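Local structure of OxyR (Porphyromonas gingivalis, 3HO7) at residues E116-R121 with G157-P162; L151-Q156 with K174-P179. The protein probably acts as a redox-sensitive, DNA-binding transcription activator of the LysR family, of which this chain is the regulatory domain. All blocks are in the same frame, centred on the assembly; numbering follows the deposited sequence.

Contact 1: E116-R121 with G157-P162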
loop_
_atom_site.group_PDB
_atom_site.type_symbol
_atom_site.label_atom_id
_atom_site.label_comp_id
_atom_site.label_asym_id
_atom_site.label_seq_id
_atom_site.Cartn_x
_atom_site.Cartn_y
_atom_site.Cartn_z
ATOM N N GLU A 116 -6.956 -9.396 -4.745
ATOM C CA GLU A 116 -6.942 -10.303 -3.600
ATOM C C GLU A 116 -7.626 -9.701 -2.373
ATOM O O GLU A 116 -8.126 -10.425 -1.513
ATOM C CB GLU A 116 -5.507 -10.712 -3.263
ATOM C CG GLU A 116 -5.362 -11.471 -1.953
ATOM C CD GLU A 116 -3.999 -12.117 -1.803
ATOM O OE1 GLU A 116 -3.481 -12.655 -2.807
ATOM O OE2 GLU A 116 -3.445 -12.094 -0.682
ATOM N N GLY A 117 -7.643 -8.375 -2.292
ATOM C CA GLY A 117 -8.300 -7.698 -1.184
ATOM C C GLY A 117 -9.798 -7.931 -1.209
ATOM O O GLY A 117 -10.415 -8.167 -0.170
ATOM N N HIS A 118 -10.384 -7.872 -2.400
ATOM C CA HIS A 118 -11.828 -8.034 -2.555
ATOM C C HIS A 118 -12.199 -9.305 -3.304
ATOM O O HIS A 118 -13.254 -9.889 -3.060
ATOM C CB HIS A 118 -12.429 -6.837 -3.295
ATOM C CG HIS A 118 -12.086 -5.516 -2.684
ATOM N ND1 HIS A 118 -11.492 -4.498 -3.398
ATOM C CD2 HIS A 118 -12.249 -5.049 -1.424
ATOM C CE1 HIS A 118 -11.310 -3.456 -2.604
ATOM N NE2 HIS A 118 -11.758 -3.767 -1.401
ATOM N N CYS A 119 -11.336 -9.725 -4.224
ATOM C CA CYS A 119 -11.684 -10.805 -5.135
ATOM C C CYS A 119 -10.794 -12.039 -5.005
ATOM O O CYS A 119 -10.558 -12.748 -5.985
ATOM C CB CYS A 119 -11.689 -10.294 -6.577
ATOM S SG CYS A 119 -12.868 -8.952 -6.859
ATOM N N PHE A 120 -10.304 -12.302 -3.798
ATOM C CA PHE A 120 -9.590 -13.543 -3.550
ATOM C C PHE A 120 -10.609 -14.671 -3.567
ATOM O O PHE A 120 -11.437 -14.784 -2.662
ATOM C CB PHE A 120 -8.855 -13.504 -2.211
ATOM C CG PHE A 120 -8.049 -14.741 -1.930
ATOM C CD1 PHE A 120 -6.865 -14.981 -2.606
ATOM C CD2 PHE A 120 -8.476 -15.662 -0.988
ATOM C CE1 PHE A 120 -6.120 -16.117 -2.349
ATOM C CE2 PHE A 120 -7.737 -16.801 -0.727
ATOM C CZ PHE A 120 -6.557 -17.028 -1.408
ATOM N N ARG A 121 -10.552 -15.498 -4.604
ATOM C CA ARG A 121 -11.589 -16.489 -4.835
ATOM C C ARG A 121 -12.935 -15.772 -4.856
ATOM O O ARG A 121 -13.879 -16.165 -4.170
ATOM C CB ARG A 121 -11.552 -17.578 -3.760
ATOM C CG ARG A 121 -10.196 -18.258 -3.635
ATOM C CD ARG A 121 -10.314 -19.671 -3.086
ATOM N NE ARG A 121 -10.477 -19.698 -1.634
ATOM C CZ ARG A 121 -9.467 -19.788 -0.774
ATOM N NH1 ARG A 121 -8.221 -19.851 -1.220
ATOM N NH2 ARG A 121 -9.702 -19.812 0.532
ATOM N N GLY A 157 -14.733 7.368 -8.532
ATOM C CA GLY A 157 -15.183 6.039 -8.180
ATOM C C GLY A 157 -15.525 5.671 -6.748
ATOM O O GLY A 157 -15.738 6.502 -5.868
ATOM N N ILE A 158 -15.567 4.361 -6.556
ATOM C CA ILE A 158 -15.887 3.693 -5.311
ATOM C C ILE A 158 -14.963 2.508 -5.078
ATOM O O ILE A 158 -14.458 1.902 -6.022
ATOM C CB ILE A 158 -17.339 3.174 -5.341
ATOM C CG1 ILE A 158 -18.328 4.342 -5.292
ATOM C CG2 ILE A 158 -17.574 2.178 -4.217
ATOM C CD1 ILE A 158 -19.784 3.915 -5.256
ATOM N N THR A 159 -14.762 2.187 -3.804
ATOM C CA THR A 159 -13.957 1.045 -3.393
ATOM C C THR A 159 -14.445 0.558 -2.034
ATOM O O THR A 159 -15.339 1.160 -1.437
ATOM C CB THR A 159 -12.465 1.406 -3.299
ATOM O OG1 THR A 159 -11.685 0.207 -3.212
ATOM C CG2 THR A 159 -12.201 2.267 -2.073
ATOM N N PHE A 160 -13.862 -0.530 -1.543
ATOM C CA PHE A 160 -14.258 -1.085 -0.254
ATOM C C PHE A 160 -13.095 -1.100 0.730
ATOM O O PHE A 160 -11.999 -1.554 0.402
ATOM C CB PHE A 160 -14.846 -2.483 -0.438
ATOM C CG PHE A 160 -16.086 -2.502 -1.286
ATOM C CD1 PHE A 160 -17.192 -1.747 -0.928
ATOM C CD2 PHE A 160 -16.148 -3.268 -2.438
ATOM C CE1 PHE A 160 -18.340 -1.752 -1.705
ATOM C CE2 PHE A 160 -17.296 -3.279 -3.219
ATOM C CZ PHE A 160 -18.391 -2.519 -2.852
ATOM N N ILE A 161 -13.334 -0.596 1.935
ATOM C CA ILE A 161 -12.282 -0.531 2.948
ATOM C C ILE A 161 -12.625 -1.361 4.182
ATOM O O ILE A 161 -13.793 -1.579 4.484
ATOM C CB ILE A 161 -11.981 0.921 3.370
ATOM C CG1 ILE A 161 -13.210 1.570 4.001
ATOM C CG2 ILE A 161 -11.514 1.735 2.173
ATOM C CD1 ILE A 161 -12.923 2.923 4.628
ATOM N N PRO A 162 -11.592 -1.822 4.899
ATOM C CA PRO A 162 -11.782 -2.660 6.075
ATOM C C PRO A 162 -12.185 -1.825 7.282
ATOM O O PRO A 162 -11.728 -0.692 7.426
ATOM C CB PRO A 162 -10.391 -3.279 6.297
ATOM C CG PRO A 162 -9.498 -2.735 5.186
ATOM C CD PRO A 162 -10.174 -1.519 4.664
#

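Contact 2: L151-Q156 with K174-P179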
loop_
_atom_site.group_PDB
_atom_site.type_symbol
_atom_site.label_atom_id
_atom_site.label_comp_id
_atom_site.label_asym_id
_atom_site.label_seq_id
_atom_site.Cartn_x
_atom_site.Cartn_y
_atom_site.Cartn_z
ATOM N N LEU A 151 -7.975 7.580 -4.821
ATOM C CA LEU A 151 -8.808 7.846 -5.993
ATOM C C LEU A 151 -10.194 8.304 -5.562
ATOM O O LEU A 151 -10.708 9.316 -6.042
ATOM C CB LEU A 151 -8.911 6.604 -6.881
ATOM C CG LEU A 151 -7.672 6.270 -7.713
ATOM C CD1 LEU A 151 -7.782 4.874 -8.312
ATOM C CD2 LEU A 151 -7.472 7.317 -8.791
ATOM N N VAL A 152 -10.795 7.556 -4.644
ATOM C CA VAL A 152 -12.126 7.879 -4.152
ATOM C C VAL A 152 -12.166 9.267 -3.519
ATOM O O VAL A 152 -13.080 10.048 -3.773
ATOM C CB VAL A 152 -12.624 6.829 -3.141
ATOM C CG1 VAL A 152 -13.965 7.245 -2.558
ATOM C CG2 VAL A 152 -12.721 5.464 -3.806
ATOM N N GLU A 153 -11.164 9.573 -2.702
ATOM C CA GLU A 153 -11.104 10.863 -2.025
ATOM C C GLU A 153 -10.977 12.024 -3.010
ATOM O O GLU A 153 -11.286 13.168 -2.681
ATOM C CB GLU A 153 -9.959 10.871 -1.011
ATOM C CG GLU A 153 -10.126 9.831 0.089
ATOM C CD GLU A 153 -8.838 9.561 0.839
ATOM O OE1 GLU A 153 -7.825 10.233 0.547
ATOM O OE2 GLU A 153 -8.841 8.667 1.713
ATOM N N SER A 154 -10.509 11.704 -4.213
ATOM C CA SER A 154 -10.302 12.680 -5.272
ATOM C C SER A 154 -11.546 12.806 -6.141
ATOM O O SER A 154 -11.554 13.542 -7.125
ATOM C CB SER A 154 -9.091 12.303 -6.126
ATOM O OG SER A 154 -9.247 11.016 -6.690
ATOM N N GLY A 155 -12.595 12.083 -5.768
ATOM C CA GLY A 155 -13.841 12.114 -6.508
ATOM C C GLY A 155 -13.975 11.105 -7.631
ATOM O O GLY A 155 -14.930 11.162 -8.402
ATOM N N GLN A 156 -13.030 10.181 -7.745
ATOM C CA GLN A 156 -13.155 9.178 -8.785
ATOM C C GLN A 156 -13.521 7.811 -8.223
ATOM O O GLN A 156 -12.708 7.145 -7.592
ATOM C CB GLN A 156 -11.834 9.074 -9.552
ATOM C CG GLN A 156 -11.200 10.419 -9.877
ATOM C CD GLN A 156 -9.801 10.287 -10.451
ATOM O OE1 GLN A 156 -9.505 9.349 -11.187
ATOM N NE2 GLN A 156 -8.934 11.234 -10.116
ATOM N N LYS A 174 -14.058 10.010 6.768
ATOM C CA LYS A 174 -15.160 9.252 7.348
ATOM C C LYS A 174 -16.477 9.536 6.631
ATOM O O LYS A 174 -17.340 8.665 6.536
ATOM C CB LYS A 174 -15.285 9.530 8.848
ATOM C CG LYS A 174 -14.251 8.805 9.701
ATOM C CD LYS A 174 -14.472 9.063 11.189
ATOM C CE LYS A 174 -13.452 8.319 12.041
ATOM N NZ LYS A 174 -13.606 8.616 13.495
ATOM N N GLU A 175 -16.618 10.754 6.119
ATOM C CA GLU A 175 -17.817 11.152 5.385
ATOM C C GLU A 175 -18.066 10.286 4.153
ATOM O O GLU A 175 -19.204 10.165 3.693
ATOM C CB GLU A 175 -17.718 12.620 4.961
ATOM C CG GLU A 175 -17.826 13.607 6.112
ATOM C CD GLU A 175 -17.523 15.026 5.683
ATOM O OE1 GLU A 175 -16.785 15.205 4.690
ATOM O OE2 GLU A 175 -18.019 15.965 6.340
ATOM N N LEU A 176 -17.003 9.698 3.616
ATOM C CA LEU A 176 -17.118 8.900 2.398
ATOM C C LEU A 176 -17.583 7.486 2.709
ATOM O O LEU A 176 -17.956 6.740 1.810
ATOM C CB LEU A 176 -15.783 8.856 1.650
ATOM C CG LEU A 176 -15.077 10.193 1.428
ATOM C CD1 LEU A 176 -13.849 9.998 0.544
ATOM C CD2 LEU A 176 -16.030 11.214 0.819
ATOM N N VAL A 177 -17.562 7.123 3.986
ATOM C CA VAL A 177 -17.891 5.765 4.390
ATOM C C VAL A 177 -19.390 5.486 4.345
ATOM O O VAL A 177 -20.192 6.230 4.906
ATOM C CB VAL A 177 -17.356 5.448 5.799
ATOM C CG1 VAL A 177 -17.818 4.069 6.237
ATOM C CG2 VAL A 177 -15.836 5.540 5.812
ATOM N N ARG A 178 -19.755 4.406 3.664
ATOM C CA ARG A 178 -21.127 3.927 3.643
ATOM C C ARG A 178 -21.110 2.436 3.940
ATOM O O ARG A 178 -20.567 1.653 3.165
ATOM C CB ARG A 178 -21.764 4.160 2.271
ATOM C CG ARG A 178 -21.803 5.606 1.820
ATOM C CD ARG A 178 -22.838 6.404 2.591
ATOM N NE ARG A 178 -22.969 7.762 2.073
ATOM C CZ ARG A 178 -22.141 8.756 2.378
ATOM N NH1 ARG A 178 -21.118 8.539 3.197
ATOM N NH2 ARG A 178 -22.332 9.966 1.869
ATOM N N PRO A 179 -21.698 2.030 5.072
ATOM C CA PRO A 179 -21.769 0.600 5.341
ATOM C C PRO A 179 -22.745 -0.083 4.389
ATOM O O PRO A 179 -23.514 0.588 3.703
ATOM C CB PRO A 179 -22.295 0.537 6.777
ATOM C CG PRO A 179 -23.020 1.823 6.977
ATOM C CD PRO A 179 -22.302 2.840 6.144
#

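Contact 1: E116-R121 with G157-P162
His118 reaches across to Phe160 and makes the single hydrogen bond of the contact, from its ring NE2 to the backbone O of Phe160. The N...O distance from His118 NE2 to Phe160 O is 2.9 Å, and the angle at the hydrogen, 157°, is fairly straight. The oxygen lies close to the plane of the imidazole, so the ring meets it with its edge, while seen from the carbonyl the donor is tilted out of the C=O plane. Because His118 ND1 accepts a hydrogen bond from the backbone N of Leu114, just before the segment, while NE2 donates to Phe160 O, both ring nitrogens are engaged, which fixes the ring's rotation.

Aromatic packing accompanies the bond. The two rings form a T-shaped pair, planes at 85° and centroids 5.8 Å apart, with the edge of Phe160 directed at the face of His118. Phe160 CB is nearer still, 3.5 Å from His118 NE2. With Phe160 CG anti to its own carbonyl carbon (chi1 -62°), the ring then leads away from the loop, to meet Phe127 and Phe180.

Van der Waals contact with Thr159 completes the interface: His118 CE1 lies 3.7 Å from Thr159 OG1, whose hydrogen bond goes to Trp112 O.

Next to the histidine, Cys119 is joined to Cys128 in a disulfide. The contact thus ties the redox loop of OxyR, here oxidised, to strand 158-162 in the periplasmic-binding-protein-like fold of the LysR regulatory domain.

Contact 2: L151-Q156 with K174-P179
The end of helix 145-153 faces a type I turn, Lys174 to Val177, that leads into strand 177-178, and the backbones come nearest at Glu153 and Leu176, whose CA atoms are 7.7 Å apart. No hydrogen bond crosses; the contact is made by Leu176 pushing one methyl against the last helical turn. Leu176 CD1 sits 3.8 Å from Glu153 CG and 3.9 Å from Glu153 CA, and also meets Val152 CG1 at 4.1 Å. The leucine crosses the glutamate chain at about a right angle but runs alongside the valine in the opposite sense. Glu153 CG is anti to the carbonyl carbon (chi1 -62°) and the chain beyond it is extended; its CG methylene lies against the leucine while the carboxylate carries on to Tyr88 OH, Gln173 and Arg150.

Each segment is braced internally. A Schellman motif closes the helix, with Gly155 at positive phi and hydrogen bonds from Gln156 N to Leu151 O and from Gly155 N to Val152 O. Beyond the turn, Arg178 NH1 hydrogen-bonds to Glu175 O at 2.6 Å and also to Val177 O, approaching the latter from above its carbonyl plane; both oxygens lie near the guanidinium plane.

Leu176 also packs on Phe96, Arg91 and Tyr88, and its backbone pairs with Val89 of strand 75-89. Val152 rests on Tyr88, which places the helix end over that strand, while Gln156 reaches Pro27 of the second subunit.

How the contacts relate
Contacts 1 and 2 lie about 14 Å apart, centre to centre, and meet directly through Val152 and strand 158-162. Val152 CG2 approaches Thr159 CG2 to 3.7 Å and Gly157 O to 3.8 Å, while farther along Ile161 CD1 packs on Val177 CG2 at 4.1 Å. Helix 145-153 is followed in the chain, after a short turn, by that strand, so segment 151-156 of contact 2 runs on into segment 157-162 of contact 1. Strands 158-162 and 177-178 both pair antiparallel with strand 75-89. Contact 2 lies farther out, its centre about 18 Å from the chain centre against 9 Å for contact 1.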